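Local coordinates for putative ABC transporter amino acid-binding protein (PDB 2Q89) that probably captures ectoine-type compatible solutes, here hydroxyectoine, in the cleft between its two lobes as the binding protein of an ABC transporter, at residues Ala20-Phe25 / Val174-Asp179. Numbering follows the deposited sequence.
Sequences ANEPPF and VLSIND. With 6CS ((4S,5S)-5-hydroxy-2-methyl-1,4,5,6-tetrahydropyrimidine-4-carboxylic acid), chain F.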
loop_
_atom_site.group_PDB
_atom_site.type_symbol
_atom_site.label_atom_id
_atom_site.label_comp_id
_atom_site.label_asym_id
_atom_site.label_seq_id
_atom_site.Cartn_x
_atom_site.Cartn_y
_atom_site.Cartn_z
ATOM N N ALA A 20 6.280 2.760 3.610
ATOM C CA ALA A 20 6.089 2.103 4.909
ATOM C C ALA A 20 7.015 0.899 5.163
ATOM O O ALA A 20 7.045 0.366 6.284
ATOM C CB ALA A 20 4.639 1.682 5.076
ATOM N N ASN A 21 7.761 0.484 4.139
ATOM C CA ASN A 21 8.579 -0.752 4.175
ATOM C C ASN A 21 7.749 -2.032 4.336
ATOM O O ASN A 21 7.799 -2.694 5.377
ATOM C CB ASN A 21 9.706 -0.687 5.227
ATOM C CG ASN A 21 10.718 -1.834 5.087
ATOM O OD1 ASN A 21 10.807 -2.485 4.045
ATOM N ND2 ASN A 21 11.484 -2.076 6.143
ATOM N N GLU A 22 7.003 -2.376 3.289
ATOM C CA GLU A 22 6.163 -3.576 3.265
ATOM C C GLU A 22 6.309 -4.266 1.904
ATOM O O GLU A 22 5.588 -3.936 0.960
ATOM C CB GLU A 22 4.699 -3.193 3.524
ATOM C CG GLU A 22 3.711 -4.352 3.517
ATOM C CD GLU A 22 2.267 -3.886 3.508
ATOM O OE1 GLU A 22 1.891 -3.051 4.366
ATOM O OE2 GLU A 22 1.497 -4.360 2.645
ATOM N N PRO A 23 7.255 -5.202 1.788
ATOM C CA PRO A 23 7.484 -5.893 0.518
ATOM C C PRO A 23 6.262 -6.733 0.121
ATOM O O PRO A 23 5.627 -7.316 0.997
ATOM C CB PRO A 23 8.694 -6.795 0.812
ATOM C CG PRO A 23 9.294 -6.267 2.079
ATOM C CD PRO A 23 8.162 -5.678 2.853
ATOM N N PRO A 24 5.947 -6.828 -1.171
ATOM C CA PRO A 24 6.746 -6.247 -2.249
ATOM C C PRO A 24 6.282 -4.867 -2.741
ATOM O O PRO A 24 6.648 -4.465 -3.845
ATOM C CB PRO A 24 6.573 -7.278 -3.367
ATOM C CG PRO A 24 5.140 -7.802 -3.161
ATOM C CD PRO A 24 4.787 -7.572 -1.697
ATOM N N PHE A 25 5.484 -4.161 -1.940
ATOM C CA PHE A 25 5.057 -2.805 -2.269
ATOM C C PHE A 25 6.231 -1.838 -2.117
ATOM O O PHE A 25 6.552 -1.088 -3.042
ATOM C CB PHE A 25 3.877 -2.372 -1.387
ATOM C CG PHE A 25 2.575 -3.044 -1.737
ATOM C CD1 PHE A 25 2.248 -4.285 -1.201
ATOM C CD2 PHE A 25 1.683 -2.444 -2.616
ATOM C CE1 PHE A 25 1.048 -4.912 -1.531
ATOM C CE2 PHE A 25 0.485 -3.060 -2.947
ATOM C CZ PHE A 25 0.166 -4.297 -2.403
ATOM N N VAL A 174 -2.443 -9.643 -0.045
ATOM C CA VAL A 174 -2.001 -11.003 -0.355
ATOM C C VAL A 174 -0.498 -11.119 -0.634
ATOM O O VAL A 174 0.172 -11.999 -0.086
ATOM C CB VAL A 174 -2.814 -11.592 -1.543
ATOM C CG1 VAL A 174 -2.346 -12.995 -1.888
ATOM C CG2 VAL A 174 -4.311 -11.593 -1.222
ATOM N N LEU A 175 0.026 -10.229 -1.474
ATOM C CA LEU A 175 1.442 -10.273 -1.848
ATOM C C LEU A 175 2.369 -9.993 -0.667
ATOM O O LEU A 175 3.413 -10.637 -0.531
ATOM C CB LEU A 175 1.726 -9.333 -3.024
ATOM C CG LEU A 175 1.110 -9.770 -4.362
ATOM C CD1 LEU A 175 1.114 -8.620 -5.357
ATOM C CD2 LEU A 175 1.822 -10.994 -4.945
ATOM N N SER A 176 1.970 -9.047 0.184
ATOM C CA SER A 176 2.696 -8.712 1.411
ATOM C C SER A 176 2.716 -9.885 2.393
ATOM O O SER A 176 3.769 -10.223 2.928
ATOM C CB SER A 176 2.070 -7.493 2.095
ATOM O OG SER A 176 1.961 -6.390 1.218
ATOM N N ILE A 177 1.553 -10.491 2.633
ATOM C CA ILE A 177 1.446 -11.647 3.532
ATOM C C ILE A 177 2.265 -12.829 3.001
ATOM O O ILE A 177 3.018 -13.453 3.748
ATOM C CB ILE A 177 -0.047 -12.057 3.759
ATOM C CG1 ILE A 177 -0.820 -10.964 4.513
ATOM C CG2 ILE A 177 -0.147 -13.390 4.505
ATOM C CD1 ILE A 177 -0.453 -10.818 5.995
ATOM N N ASN A 178 2.118 -13.110 1.709
ATOM C CA ASN A 178 2.845 -14.189 1.052
ATOM C C ASN A 178 4.350 -14.044 1.197
ATOM O O ASN A 178 5.044 -15.008 1.525
ATOM C CB ASN A 178 2.462 -14.275 -0.426
ATOM C CG ASN A 178 1.172 -15.049 -0.653
ATOM O OD1 ASN A 178 0.716 -15.793 0.219
ATOM N ND2 ASN A 178 0.584 -14.884 -1.836
ATOM N N ASP A 179 4.842 -12.828 0.967
ATOM C CA ASP A 179 6.263 -12.537 1.078
ATOM C C ASP A 179 6.763 -12.713 2.509
ATOM O O ASP A 179 7.824 -13.297 2.739
ATOM C CB ASP A 179 6.552 -11.116 0.612
ATOM C CG ASP A 179 7.995 -10.920 0.264
ATOM O OD1 ASP A 179 8.658 -10.086 0.915
ATOM O OD2 ASP A 179 8.561 -11.585 -0.627
HETATM O O 6CS F . -3.978 1.226 3.656
HETATM C C 6CS F . -3.431 0.797 2.622
HETATM O OXT 6CS F . -3.398 1.405 1.528
HETATM C CA 6CS F . -2.760 -0.604 2.690
HETATM N N 6CS F . -1.785 -0.765 1.588
HETATM C CAI 6CS F . -0.669 -1.612 1.717
HETATM C CAA 6CS F . 0.306 -1.754 0.562
HETATM N NAG 6CS F . -0.420 -2.323 2.899
HETATM C CG2 6CS F . -1.339 -2.221 4.047
HETATM C CB 6CS F . -2.094 -0.887 4.058
HETATM O OG1 6CS F . -3.092 -1.017 5.062
HETATM O O HOH W 1 5.422 -8.379 3.450
#
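S176, on the first turn of helix 174-184, donates its OG hydrogen to E22, reaching OE2 at 2.5 Å through the anti lone pair, the one turned away from the other carboxylate oxygen; a small hydroxyl fits here beside the F25 ring. An extended side chain, with CG anti to the backbone N (chi1 180°), carries the E22 carboxylate to the ligand. There NAG donates to OE2 at 2.8 Å and, more weakly, to OE1, which is also hydrogen-bonded to the hydroxyl of Y61. A glutamate suits this place because its negative charge probably complements a protonated amidine; an alanine here would probably leave NAG and the S176 hydroxyl without their shared acceptor. The F25 ring meets S176 OG near its edge, 3.2 Å from CD1, and offers a flat apolar face to the ligand, whose methyl CAA sits over the ring centre, 3.4 Å above the plane. Farther from the ligand, two compact proline rings lie against the helix. P24, after a cis peptide bond that shapes the turn, sets CG 3.7 Å from CB of L175, the side chains crossing at about a right angle. P23 lays CB against D179 OD1, an oxygen that salt-bridges K183. One water donates to both P23 O and S176 O. The loop thus supplies ligand-binding side chains and the other lobe's helix steadies E22, at the interlobe cleft of a family 3 solute-binding protein.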